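Valine-pyruvate aminotransferase (Salmonella typhimurium, PDB 3G7Q) probably catalyses the pyridoxal 5'-phosphate-dependent transfer of the amino group of L-valine to pyruvate, contributing to alanine synthesis. Local coordinates at residues 34-39 / 388-393; 189-194 / 339-344; 319-324 / 398-403; 358-363 / 403-408. One frame throughout, in Å; residues are numbered along the deposited sequence. Where two conformers were deposited one is given.

Interaction 1 (34-39 / 388-393); sequences IMLGGG and MRMNYV
Arg389 and Asn391, alternate residues of strand 387-391, both place CG anti to the backbone N (chi1 -171° and -177°) and reach the carbonyls of Gly37 and Gly38. A bend at chi3 turns the guanidinium of Arg389 so that NH2 meets Gly37 O at 3.0 Å. The oxygen lies near the guanidinium plane, while the nitrogen stands well above the carbonyl plane. Asn391 ND2 donates to Gly38 O at 3.1 Å in a nearly straight bond (164°), again from above the carbonyl, and it also serves Asn40 O. Its OD1 takes Val393 N at 2.8 Å in an Asx turn, so both ends of the amide are engaged and its rotation is fixed. Between these side chains, Asn391 N binds Leu36 O at 2.8 Å, and Met390 CA adds a CH...O contact of 3.2 Å to the same oxygen. Water 1 fills in beside them, donating to Leu36 O and Gly38 O and accepting from Arg389 NE. Gly39 O in turn receives Lys250 NZ. The arrangement is consistent with the substrate side of a class I aminotransferase active site, where a glycine-containing N-terminal segment lies against an arginine of the C-terminal domain.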
loop_
_atom_site.group_PDB
_atom_site.type_symbol
_atom_site.label_atom_id
_atom_site.label_comp_id
_atom_site.label_asym_id
_atom_site.label_seq_id
_atom_site.Cartn_x
_atom_site.Cartn_y
_atom_site.Cartn_z
ATOM N N ILE A 34 -22.694 -17.923 8.528
ATOM C CA ILE A 34 -23.176 -16.646 9.056
ATOM C C ILE A 34 -21.895 -15.945 9.498
ATOM O O ILE A 34 -21.347 -16.230 10.571
ATOM C CB ILE A 34 -24.188 -16.854 10.164
ATOM C CG1 ILE A 34 -25.406 -17.602 9.590
ATOM C CG2 ILE A 34 -24.587 -15.507 10.764
ATOM C CD1 ILE A 34 -26.254 -18.272 10.621
HETATM N N MSE A 35 -21.392 -15.042 8.658
HETATM C CA MSE A 35 -20.117 -14.365 8.897
HETATM C C MSE A 35 -20.309 -12.978 9.518
HETATM O O MSE A 35 -20.489 -11.989 8.808
HETATM C CB MSE A 35 -19.323 -14.274 7.579
HETATM C CG MSE A 35 -18.065 -13.381 7.627
HETATM SE SE MSE A 35 -16.837 -13.799 9.079
HETATM C CE MSE A 35 -15.423 -12.590 8.563
ATOM N N LEU A 36 -20.217 -12.915 10.841
ATOM C CA LEU A 36 -20.408 -11.668 11.616
ATOM C C LEU A 36 -19.121 -11.142 12.199
ATOM O O LEU A 36 -19.144 -10.184 12.974
ATOM C CB LEU A 36 -21.437 -11.922 12.726
ATOM C CG LEU A 36 -22.792 -12.466 12.249
ATOM C CD1 LEU A 36 -23.735 -12.689 13.416
ATOM C CD2 LEU A 36 -23.472 -11.538 11.221
ATOM N N GLY A 37 -17.994 -11.727 11.795
ATOM C CA GLY A 37 -16.678 -11.385 12.299
ATOM C C GLY A 37 -15.823 -10.435 11.481
ATOM O O GLY A 37 -14.673 -10.202 11.832
ATOM N N GLY A 38 -16.371 -9.917 10.390
ATOM C CA GLY A 38 -15.637 -9.018 9.488
ATOM C C GLY A 38 -15.832 -7.557 9.797
ATOM O O GLY A 38 -16.594 -7.207 10.696
ATOM N N GLY A 39 -15.119 -6.701 9.056
ATOM C CA GLY A 39 -15.166 -5.285 9.283
ATOM C C GLY A 39 -15.570 -4.511 8.053
ATOM O O GLY A 39 -15.272 -3.319 7.949
HETATM N N MSE A 388 -17.197 -10.611 22.858
HETATM C CA MSE A 388 -17.048 -10.906 21.447
HETATM C C MSE A 388 -17.467 -9.713 20.626
HETATM O O MSE A 388 -18.318 -8.931 21.039
HETATM C CB MSE A 388 -17.908 -12.094 21.011
HETATM C CG MSE A 388 -17.555 -13.393 21.724
HETATM SE SE MSE A 388 -18.232 -14.965 20.767
HETATM C CE MSE A 388 -16.760 -14.747 19.652
ATOM N N ARG A 389 -16.877 -9.576 19.444
ATOM C CA ARG A 389 -17.298 -8.535 18.518
ATOM C C ARG A 389 -18.105 -9.141 17.369
ATOM O O ARG A 389 -17.720 -10.175 16.806
ATOM C CB ARG A 389 -16.092 -7.847 17.897
ATOM C CG ARG A 389 -16.436 -6.597 17.089
ATOM C CD ARG A 389 -15.239 -6.130 16.218
ATOM N NE ARG A 389 -15.068 -6.931 14.997
ATOM C CZ ARG A 389 -14.051 -6.793 14.138
ATOM N NH1 ARG A 389 -13.101 -5.888 14.349
ATOM N NH2 ARG A 389 -13.973 -7.571 13.063
HETATM N N MSE A 390 -19.188 -8.476 17.000
HETATM C CA MSE A 390 -19.949 -8.812 15.803
HETATM C C MSE A 390 -20.139 -7.561 14.948
HETATM O O MSE A 390 -20.065 -6.427 15.450
HETATM C CB MSE A 390 -21.311 -9.412 16.140
HETATM C CG MSE A 390 -22.213 -8.535 16.951
HETATM SE SE MSE A 390 -24.051 -9.324 16.930
HETATM C CE MSE A 390 -24.632 -8.729 15.223
ATOM N N ASN A 391 -20.413 -7.782 13.663
ATOM C CA ASN A 391 -20.689 -6.726 12.681
ATOM C C ASN A 391 -22.201 -6.722 12.495
ATOM O O ASN A 391 -22.771 -7.782 12.228
ATOM C CB ASN A 391 -19.942 -7.033 11.385
ATOM C CG ASN A 391 -20.108 -5.956 10.337
ATOM O OD1 ASN A 391 -21.208 -5.445 10.133
ATOM N ND2 ASN A 391 -19.004 -5.637 9.624
ATOM N N TYR A 392 -22.861 -5.577 12.695
ATOM C CA TYR A 392 -24.355 -5.520 12.600
ATOM C C TYR A 392 -24.906 -5.185 11.206
ATOM O O TYR A 392 -26.125 -5.027 11.043
ATOM C CB TYR A 392 -24.932 -4.547 13.644
ATOM C CG TYR A 392 -24.586 -3.080 13.470
ATOM C CD1 TYR A 392 -25.278 -2.286 12.555
ATOM C CD2 TYR A 392 -23.606 -2.484 14.245
ATOM C CE1 TYR A 392 -24.967 -0.956 12.376
ATOM C CE2 TYR A 392 -23.323 -1.138 14.114
ATOM C CZ TYR A 392 -23.987 -0.386 13.163
ATOM O OH TYR A 392 -23.681 0.949 13.004
ATOM N N VAL A 393 -24.032 -5.099 10.226
ATOM C CA VAL A 393 -24.395 -4.769 8.838
ATOM C C VAL A 393 -25.074 -5.862 8.000
ATOM O O VAL A 393 -25.912 -5.529 7.158
ATOM C CB VAL A 393 -23.125 -4.325 8.045
ATOM C CG1 VAL A 393 -23.359 -4.376 6.550
ATOM C CG2 VAL A 393 -22.676 -2.981 8.505
HETATM O O HOH W 1 -17.117 -8.199 13.322
#

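Interaction 2 (189-194 / 339-344)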
loop_
_atom_site.group_PDB
_atom_site.type_symbol
_atom_site.label_atom_id
_atom_site.label_comp_id
_atom_site.label_asym_id
_atom_site.label_seq_id
_atom_site.Cartn_x
_atom_site.Cartn_y
_atom_site.Cartn_z
ATOM N N PRO A 189 -15.314 7.193 16.500
ATOM C CA PRO A 189 -15.774 6.031 17.286
ATOM C C PRO A 189 -14.831 4.857 17.136
ATOM O O PRO A 189 -14.047 4.776 16.182
ATOM C CB PRO A 189 -17.121 5.663 16.668
ATOM C CG PRO A 189 -17.536 6.881 15.849
ATOM C CD PRO A 189 -16.249 7.523 15.414
ATOM N N THR A 190 -14.940 3.923 18.075
ATOM C CA THR A 190 -13.995 2.819 18.163
ATOM C C THR A 190 -14.460 1.479 17.601
ATOM O O THR A 190 -15.606 1.084 17.785
ATOM C CB THR A 190 -13.662 2.594 19.658
ATOM O OG1 THR A 190 -13.095 3.789 20.206
ATOM C CG2 THR A 190 -12.691 1.404 19.870
ATOM N N ASN A 191 -13.551 0.843 16.865
ATOM C CA ASN A 191 -13.647 -0.574 16.525
ATOM C C ASN A 191 -12.805 -1.180 17.681
ATOM O O ASN A 191 -11.607 -0.912 17.781
ATOM C CB ASN A 191 -13.041 -0.820 15.148
ATOM C CG ASN A 191 -12.873 -2.298 14.799
ATOM O OD1 ASN A 191 -13.104 -3.211 15.628
ATOM N ND2 ASN A 191 -12.402 -2.557 13.552
ATOM N N PRO A 192 -13.347 -2.143 18.457
ATOM C CA PRO A 192 -14.550 -2.974 18.299
ATOM C C PRO A 192 -15.813 -2.686 19.088
ATOM O O PRO A 192 -16.792 -3.403 18.920
ATOM C CB PRO A 192 -14.012 -4.330 18.800
ATOM C CG PRO A 192 -13.211 -3.932 20.012
ATOM C CD PRO A 192 -12.538 -2.617 19.604
ATOM N N THR A 193 -15.806 -1.650 19.897
ATOM C CA THR A 193 -16.901 -1.385 20.846
ATOM C C THR A 193 -18.003 -0.464 20.420
ATOM O O THR A 193 -19.096 -0.488 20.983
ATOM C CB THR A 193 -16.285 -0.752 22.106
ATOM O OG1 THR A 193 -15.522 0.400 21.730
ATOM C CG2 THR A 193 -15.343 -1.742 22.824
ATOM N N GLY A 194 -17.714 0.382 19.440
ATOM C CA GLY A 194 -18.599 1.463 19.079
ATOM C C GLY A 194 -18.497 2.603 20.105
ATOM O O GLY A 194 -19.329 3.537 20.098
ATOM N N ALA A 339 -19.558 3.591 14.600
ATOM C CA ALA A 339 -18.993 2.476 13.897
ATOM C C ALA A 339 -20.055 1.390 13.566
ATOM O O ALA A 339 -21.271 1.634 13.670
ATOM C CB ALA A 339 -17.715 1.879 14.605
ATOM N N ILE A 340 -19.567 0.247 13.132
ATOM C CA ILE A 340 -20.418 -0.775 12.495
ATOM C C ILE A 340 -20.468 -2.110 13.244
ATOM O O ILE A 340 -20.868 -3.146 12.673
ATOM C CB ILE A 340 -19.934 -1.006 11.015
ATOM C CG1 ILE A 340 -18.497 -1.571 10.944
ATOM C CG2 ILE A 340 -20.099 0.316 10.189
ATOM C CD1 ILE A 340 -18.027 -1.997 9.503
ATOM N N PHE A 341 -20.066 -2.062 14.512
ATOM C CA PHE A 341 -19.982 -3.252 15.342
ATOM C C PHE A 341 -20.846 -3.183 16.592
ATOM O O PHE A 341 -21.193 -2.115 17.055
ATOM C CB PHE A 341 -18.543 -3.433 15.842
ATOM C CG PHE A 341 -17.516 -3.396 14.743
ATOM C CD1 PHE A 341 -17.309 -4.501 13.926
ATOM C CD2 PHE A 341 -16.814 -2.239 14.489
ATOM C CE1 PHE A 341 -16.389 -4.447 12.881
ATOM C CE2 PHE A 341 -15.880 -2.185 13.424
ATOM C CZ PHE A 341 -15.676 -3.265 12.640
ATOM N N LEU A 342 -21.160 -4.360 17.113
ATOM C CA LEU A 342 -21.689 -4.489 18.448
ATOM C C LEU A 342 -20.670 -5.327 19.244
ATOM O O LEU A 342 -20.136 -6.350 18.770
ATOM C CB LEU A 342 -23.080 -5.104 18.489
ATOM C CG LEU A 342 -24.206 -4.232 17.952
ATOM C CD1 LEU A 342 -25.527 -5.054 17.904
ATOM C CD2 LEU A 342 -24.379 -2.954 18.786
ATOM N N TRP A 343 -20.390 -4.851 20.440
ATOM C CA TRP A 343 -19.472 -5.518 21.371
ATOM C C TRP A 343 -20.330 -6.109 22.464
ATOM O O TRP A 343 -21.003 -5.373 23.239
ATOM C CB TRP A 343 -18.486 -4.508 21.904
ATOM C CG TRP A 343 -17.467 -4.963 22.900
ATOM C CD1 TRP A 343 -17.444 -4.705 24.227
ATOM C CD2 TRP A 343 -16.243 -5.659 22.606
ATOM N NE1 TRP A 343 -16.315 -5.217 24.784
ATOM C CE2 TRP A 343 -15.555 -5.805 23.815
ATOM C CE3 TRP A 343 -15.684 -6.190 21.439
ATOM C CZ2 TRP A 343 -14.318 -6.452 23.908
ATOM C CZ3 TRP A 343 -14.446 -6.818 21.518
ATOM C CH2 TRP A 343 -13.783 -6.943 22.746
ATOM N N LEU A 344 -20.283 -7.441 22.531
ATOM C CA LEU A 344 -21.117 -8.213 23.438
ATOM C C LEU A 344 -20.301 -8.724 24.607
ATOM O O LEU A 344 -19.280 -9.380 24.403
ATOM C CB LEU A 344 -21.730 -9.401 22.705
ATOM C CG LEU A 344 -22.426 -9.066 21.359
ATOM C CD1 LEU A 344 -22.990 -10.341 20.695
ATOM C CD2 LEU A 344 -23.477 -7.963 21.516
HETATM O O HOH W 2 -21.563 -2.295 20.993
#
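The side-chain amide of Asn191 lies over one face of the Phe341 ring, OD1 offset toward the rim, with Asn191 CG 3.3 Å from Phe341 CE2 and the two planes 29° apart; Ile340 CG1 occupies the opposite face. Trp343 meets two residues: Thr193 CG2 sits over the indole 3.8 Å from the centroid of the five-membered ring, a CH-pi contact only 9° off the normal, and the Pro192 ring runs alongside the six-membered ring, with Pro192 CG 3.5 Å from Trp343 CZ3. With Thr193 chi1 at 55°, CG2 is beside the backbone N and faces the indole, while OG1 is taken by Asn195 N. Asn191, Pro192, Thr193 and Gly194 form the Asn-Pro-Thr-Gly sequence familiar from class I aminotransferases, here following strand 181-187. Cis peptide bonds precede Pro189 and Pro192, and Gly194 N closes the turn on Thr190 O. A smaller apolar contact continues the seam, Pro189 CB lying 4.4 Å from Ala339 CB. Polar links are few. Water 2 joins the backbones, giving to Thr193 O at 3.1 Å and accepting from Trp343 N at 2.9 Å. Pro192 O is buried against Phe341 CB at 3.5 Å and has no polar partner. Asn191 OD1 accepts from Arg389 NH1, and Trp343 NE1 is hydrogen-bonded to Tyr168 OH.

Interaction 3 (319-324 / 398-403); sequences IAIIRR and KIEAGV
Two helices of the C-terminal part of the chain, 299-325 and 396-416, pack here in roughly the same direction. Over the segments 319-324 and 398-403 their axes approach to 9.7 Å and cross at -30°. Ile321 is the central apolar residue. Its CG2, anti to the backbone N, lies against the backbone of the other helix, 3.8 Å from Glu400 CA, while its CD1 reaches down the helix to Ile399 CG2 at 4.0 Å, the two side chains meeting at about a right angle. One turn farther along helix 396-416, Val403 uses both branches: CG1 rests 3.9 Å from Ile322 CA and CG2 touches Ile322 CG1 at 4.0 Å.

A salt bridge closes the solvent side of this apolar strip. Arg324 points its guanidinium end-on at Glu400, NH2 giving to OE1 at 3.0 Å in an almost straight bond (177°) and NH1 to OE2 at the same length. Both oxygens lie near the guanidinium plane, yet the planes are 60° apart, so each oxygen is met from above the carboxylate. A bend at chi3 of Arg324 and an extended Glu400 chain bring the two groups together. Tyr325 OH is hydrogen-bonded to Glu400 OE2 as well, which probably helps hold the carboxylate in an ionised form. On the inner side Ile322 continues onto Leu342 and Leu344 of strand 341-345. Helices paired over one face of a beta-sheet in this way are consistent with the layered alpha/beta small domain of class I aminotransferases.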
loop_
_atom_site.group_PDB
_atom_site.type_symbol
_atom_site.label_atom_id
_atom_site.label_comp_id
_atom_site.label_asym_id
_atom_site.label_seq_id
_atom_site.Cartn_x
_atom_site.Cartn_y
_atom_site.Cartn_z
ATOM N N ILE A 319 -30.038 -4.615 17.744
ATOM C CA ILE A 319 -30.169 -4.727 19.187
ATOM C C ILE A 319 -31.513 -5.336 19.545
ATOM O O ILE A 319 -31.610 -6.159 20.450
ATOM C CB ILE A 319 -29.965 -3.365 19.879
ATOM C CG1 ILE A 319 -28.485 -2.974 19.782
ATOM C CG2 ILE A 319 -30.398 -3.432 21.365
ATOM C CD1 ILE A 319 -28.150 -1.558 20.289
ATOM N N ALA A 320 -32.560 -4.912 18.852
ATOM C CA ALA A 320 -33.898 -5.438 19.127
ATOM C C ALA A 320 -33.942 -6.960 18.875
ATOM O O ALA A 320 -34.582 -7.673 19.638
ATOM C CB ALA A 320 -34.956 -4.729 18.302
ATOM N N ILE A 321 -33.259 -7.424 17.823
ATOM C CA ILE A 321 -33.178 -8.865 17.510
ATOM C C ILE A 321 -32.478 -9.559 18.662
ATOM O O ILE A 321 -32.989 -10.534 19.211
ATOM C CB ILE A 321 -32.455 -9.145 16.173
ATOM C CG1 ILE A 321 -33.269 -8.641 14.974
ATOM C CG2 ILE A 321 -32.190 -10.659 15.986
ATOM C CD1 ILE A 321 -32.482 -8.665 13.631
ATOM N N ILE A 322 -31.329 -9.032 19.069
ATOM C CA ILE A 322 -30.572 -9.606 20.182
ATOM C C ILE A 322 -31.437 -9.730 21.428
ATOM O O ILE A 322 -31.480 -10.784 22.078
ATOM C CB ILE A 322 -29.300 -8.773 20.507
ATOM C CG1 ILE A 322 -28.273 -8.873 19.355
ATOM C CG2 ILE A 322 -28.655 -9.233 21.844
ATOM C CD1 ILE A 322 -27.105 -7.906 19.506
ATOM N N ARG A 323 -32.135 -8.655 21.763
ATOM C CA ARG A 323 -32.953 -8.648 22.979
ATOM C C ARG A 323 -34.159 -9.606 22.950
ATOM O O ARG A 323 -34.682 -9.979 24.016
ATOM C CB ARG A 323 -33.349 -7.213 23.302
ATOM C CG ARG A 323 -32.158 -6.378 23.781
ATOM C CD ARG A 323 -31.805 -6.740 25.194
ATOM N NE ARG A 323 -30.593 -6.072 25.718
ATOM C CZ ARG A 323 -29.474 -6.650 26.137
ATOM N NH1 ARG A 323 -29.335 -7.975 26.142
ATOM N NH2 ARG A 323 -28.498 -5.874 26.609
ATOM N N ARG A 324 -34.587 -10.042 21.771
ATOM C CA ARG A 324 -35.630 -11.083 21.705
ATOM C C ARG A 324 -35.096 -12.406 22.192
ATOM O O ARG A 324 -35.862 -13.245 22.636
ATOM C CB ARG A 324 -36.180 -11.239 20.309
ATOM C CG ARG A 324 -37.116 -10.086 19.954
ATOM C CD ARG A 324 -37.948 -10.342 18.739
ATOM N NE ARG A 324 -37.238 -10.117 17.507
ATOM C CZ ARG A 324 -36.897 -11.054 16.624
ATOM N NH1 ARG A 324 -37.195 -12.349 16.778
ATOM N NH2 ARG A 324 -36.260 -10.662 15.537
ATOM N N LYS A 398 -29.919 -13.091 8.386
ATOM C CA LYS A 398 -28.633 -13.698 8.753
ATOM C C LYS A 398 -28.293 -13.357 10.202
ATOM O O LYS A 398 -27.864 -14.211 10.942
ATOM C CB LYS A 398 -27.509 -13.234 7.832
ATOM C CG LYS A 398 -27.590 -13.831 6.428
ATOM C CD LYS A 398 -27.268 -15.313 6.431
ATOM N N ILE A 399 -28.519 -12.110 10.577
ATOM C CA ILE A 399 -28.328 -11.676 11.966
ATOM C C ILE A 399 -29.171 -12.521 12.898
ATOM O O ILE A 399 -28.652 -13.096 13.867
ATOM C CB ILE A 399 -28.682 -10.198 12.176
ATOM C CG1 ILE A 399 -27.730 -9.267 11.398
ATOM C CG2 ILE A 399 -28.645 -9.849 13.664
ATOM C CD1 ILE A 399 -26.343 -9.214 11.890
ATOM N N GLU A 400 -30.453 -12.679 12.583
ATOM C CA GLU A 400 -31.303 -13.419 13.478
ATOM C C GLU A 400 -30.914 -14.889 13.591
ATOM O O GLU A 400 -30.963 -15.442 14.689
ATOM C CB GLU A 400 -32.755 -13.311 13.078
ATOM C CG GLU A 400 -33.608 -14.063 14.080
ATOM C CD GLU A 400 -35.011 -13.593 14.171
ATOM O OE1 GLU A 400 -35.368 -12.603 13.501
ATOM O OE2 GLU A 400 -35.749 -14.227 14.952
ATOM N N ALA A 401 -30.546 -15.513 12.471
ATOM C CA ALA A 401 -30.113 -16.905 12.512
ATOM C C ALA A 401 -28.857 -17.050 13.378
ATOM O O ALA A 401 -28.742 -18.019 14.138
ATOM C CB ALA A 401 -29.871 -17.439 11.096
ATOM N N GLY A 402 -27.925 -16.108 13.259
ATOM C CA GLY A 402 -26.690 -16.124 14.079
ATOM C C GLY A 402 -26.972 -15.928 15.561
ATOM O O GLY A 402 -26.406 -16.619 16.431
ATOM N N VAL A 403 -27.840 -14.972 15.864
ATOM C CA VAL A 403 -28.223 -14.642 17.245
ATOM C C VAL A 403 -28.951 -15.806 17.895
ATOM O O VAL A 403 -28.710 -16.123 19.068
ATOM C CB VAL A 403 -29.044 -13.310 17.307
ATOM C CG1 VAL A 403 -29.743 -13.134 18.661
ATOM C CG2 VAL A 403 -28.114 -12.108 16.986
#

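Interaction 4 (358-363 / 403-408); sequences QRLKAR and VKILAE
Arg363 and Glu408 form a salt bridge in which one carboxylate oxygen takes both terminal nitrogens of the guanidinium. Arg363 NH1 and NH2 each donate to Glu408 OE1 at 2.8 Å. The oxygen lies in the guanidinium plane, is met nearly in line with its own C-O bond, and the two flat groups are almost coplanar (11° apart). Such a fork costs straightness, the N-H...O angles being close to 144°. The other oxygen, Glu408 OE2, accepts from water 3 at 2.7 Å, and the same water makes a weak, long bond with Arg363 NH2. NH1 has a second anionic partner in Glu409 OE2, so the guanidinium is shared between two neighbouring carboxylates, which probably keeps both ionised.

The contact joins the last turn of helix 353-362 to the middle of helix 396-416, both probably part of the small domain of the class I aminotransferase fold, formed from the C-terminal part of the chain. Arg363 lies just before strand 365-366, and its backbone N bonds to Leu360 O at 2.9 Å, with a weaker link to Arg359 O. Below the charges the packing is apolar. Ile405 CG2 lies 3.7 Å above one face of the guanidinium, near its rim, and its CD1 sits against Arg363 O; the chi3 bend of Arg363 (64°) folds the chain across this isoleucine on the way to Glu408. Deeper in, Leu360 lies alongside Ile405, the two pointing in opposite directions; Leu360 CD2 is 3.8 Å from Leu406 CA, while Leu360 CD1 meets Leu406 CD1 at 4.1 Å.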
loop_
_atom_site.group_PDB
_atom_site.type_symbol
_atom_site.label_atom_id
_atom_site.label_comp_id
_atom_site.label_asym_id
_atom_site.label_seq_id
_atom_site.Cartn_x
_atom_site.Cartn_y
_atom_site.Cartn_z
ATOM N N GLN A 358 -15.436 -21.546 19.193
ATOM C CA GLN A 358 -15.327 -22.872 18.559
ATOM C C GLN A 358 -16.710 -23.506 18.405
ATOM O O GLN A 358 -17.016 -24.139 17.393
ATOM C CB GLN A 358 -14.407 -23.799 19.357
ATOM C CG GLN A 358 -12.944 -23.328 19.387
ATOM C CD GLN A 358 -12.309 -23.300 18.008
ATOM O OE1 GLN A 358 -12.617 -24.148 17.161
ATOM N NE2 GLN A 358 -11.413 -22.341 17.775
ATOM N N ARG A 359 -17.534 -23.356 19.430
ATOM C CA ARG A 359 -18.888 -23.928 19.408
ATOM C C ARG A 359 -19.782 -23.275 18.363
ATOM O O ARG A 359 -20.589 -23.958 17.711
ATOM C CB ARG A 359 -19.513 -23.839 20.792
ATOM C CG ARG A 359 -18.813 -24.779 21.741
ATOM C CD ARG A 359 -19.415 -24.750 23.089
ATOM N NE ARG A 359 -18.711 -25.650 24.008
ATOM C CZ ARG A 359 -19.069 -25.806 25.269
ATOM N NH1 ARG A 359 -20.119 -25.150 25.736
ATOM N NH2 ARG A 359 -18.387 -26.632 26.051
ATOM N N LEU A 360 -19.663 -21.961 18.244
ATOM C CA LEU A 360 -20.389 -21.188 17.222
ATOM C C LEU A 360 -19.893 -21.576 15.820
ATOM O O LEU A 360 -20.676 -21.832 14.916
ATOM C CB LEU A 360 -20.174 -19.723 17.459
ATOM C CG LEU A 360 -20.805 -19.112 18.716
ATOM C CD1 LEU A 360 -20.367 -17.648 18.937
ATOM C CD2 LEU A 360 -22.305 -19.184 18.599
ATOM N N LYS A 361 -18.581 -21.621 15.656
ATOM C CA LYS A 361 -17.981 -21.986 14.379
ATOM C C LYS A 361 -18.469 -23.346 13.905
ATOM O O LYS A 361 -18.785 -23.520 12.727
ATOM C CB LYS A 361 -16.457 -21.995 14.501
ATOM C CG LYS A 361 -15.745 -22.374 13.193
ATOM C CD LYS A 361 -14.275 -22.010 13.240
ATOM C CE LYS A 361 -13.442 -23.091 13.816
ATOM N NZ LYS A 361 -13.266 -24.188 12.797
ATOM N N ALA A 362 -18.544 -24.312 14.817
ATOM C CA ALA A 362 -19.019 -25.663 14.473
ATOM C C ALA A 362 -20.459 -25.633 13.959
ATOM O O ALA A 362 -20.879 -26.552 13.262
ATOM C CB ALA A 362 -18.922 -26.596 15.682
ATOM N N ARG A 363 -21.213 -24.606 14.346
ATOM C CA ARG A 363 -22.580 -24.413 13.886
ATOM C C ARG A 363 -22.735 -23.366 12.790
ATOM O O ARG A 363 -23.847 -22.938 12.509
ATOM C CB ARG A 363 -23.464 -24.074 15.069
ATOM C CG ARG A 363 -23.473 -25.183 16.090
ATOM C CD ARG A 363 -24.523 -25.006 17.125
ATOM N NE ARG A 363 -25.871 -25.069 16.567
ATOM C CZ ARG A 363 -26.960 -24.665 17.206
ATOM N NH1 ARG A 363 -26.874 -24.149 18.426
ATOM N NH2 ARG A 363 -28.137 -24.739 16.613
ATOM N N VAL A 403 -27.840 -14.972 15.864
ATOM C CA VAL A 403 -28.223 -14.642 17.245
ATOM C C VAL A 403 -28.951 -15.806 17.895
ATOM O O VAL A 403 -28.710 -16.123 19.068
ATOM C CB VAL A 403 -29.044 -13.310 17.307
ATOM C CG1 VAL A 403 -29.743 -13.134 18.661
ATOM C CG2 VAL A 403 -28.114 -12.108 16.986
ATOM N N LYS A 404 -29.834 -16.461 17.153
ATOM C CA LYS A 404 -30.546 -17.611 17.679
ATOM C C LYS A 404 -29.553 -18.697 18.119
ATOM O O LYS A 404 -29.686 -19.276 19.215
ATOM C CB LYS A 404 -31.513 -18.156 16.630
ATOM C CG LYS A 404 -32.302 -19.397 17.082
ATOM C CD LYS A 404 -33.303 -19.820 16.028
ATOM C CE LYS A 404 -34.073 -21.058 16.466
ATOM N NZ LYS A 404 -35.101 -21.389 15.450
ATOM N N ILE A 405 -28.564 -18.967 17.269
ATOM C CA ILE A 405 -27.536 -19.977 17.566
ATOM C C ILE A 405 -26.695 -19.500 18.764
ATOM O O ILE A 405 -26.430 -20.272 19.699
ATOM C CB ILE A 405 -26.674 -20.259 16.323
ATOM C CG1 ILE A 405 -27.504 -21.071 15.297
ATOM C CG2 ILE A 405 -25.377 -20.993 16.678
ATOM C CD1 ILE A 405 -26.839 -21.200 13.939
ATOM N N LEU A 406 -26.302 -18.238 18.740
ATOM C CA LEU A 406 -25.569 -17.655 19.868
ATOM C C LEU A 406 -26.311 -17.868 21.182
ATOM O O LEU A 406 -25.735 -18.334 22.159
ATOM C CB LEU A 406 -25.311 -16.153 19.650
ATOM C CG LEU A 406 -24.665 -15.360 20.813
ATOM C CD1 LEU A 406 -23.267 -15.860 21.163
ATOM C CD2 LEU A 406 -24.641 -13.819 20.531
ATOM N N ALA A 407 -27.591 -17.509 21.226
ATOM C CA ALA A 407 -28.377 -17.670 22.440
ATOM C C ALA A 407 -28.446 -19.123 22.865
ATOM O O ALA A 407 -28.422 -19.425 24.057
ATOM C CB ALA A 407 -29.785 -17.059 22.255
ATOM N N GLU A 408 -28.568 -20.041 21.909
ATOM C CA GLU A 408 -28.570 -21.463 22.264
ATOM C C GLU A 408 -27.255 -21.906 22.917
ATOM O O GLU A 408 -27.270 -22.669 23.868
ATOM C CB GLU A 408 -28.846 -22.327 21.037
ATOM C CG GLU A 408 -30.289 -22.249 20.554
ATOM C CD GLU A 408 -30.512 -22.935 19.224
ATOM O OE1 GLU A 408 -29.579 -23.550 18.712
ATOM O OE2 GLU A 408 -31.631 -22.865 18.695
HETATM O O HOH W 3 -31.490 -24.009 16.242
#

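Interactions 1 and 2 lie in the buried interior, interaction 2 nearer the centre, and share a sheet, since strands 387-391 and 341-345 are neighbours in it; Tyr392 OH bonds to Ala339 O between them. Their chemistry is that of carbonyls, amides and aromatic faces, with ordered waters. Interactions 3 and 4 lie farther out and both use helix 396-416, whose Val403 packs in interaction 3 alone. There isoleucine, leucine and valine fill the inner side and an arginine-glutamate pair closes the outer one, bridging two oxygens in interaction 3 but one in interaction 4. Leu342 against Ile322 ties interaction 2 to interaction 3, and Leu36 against Ile399 ties interaction 1 to the same helix pair.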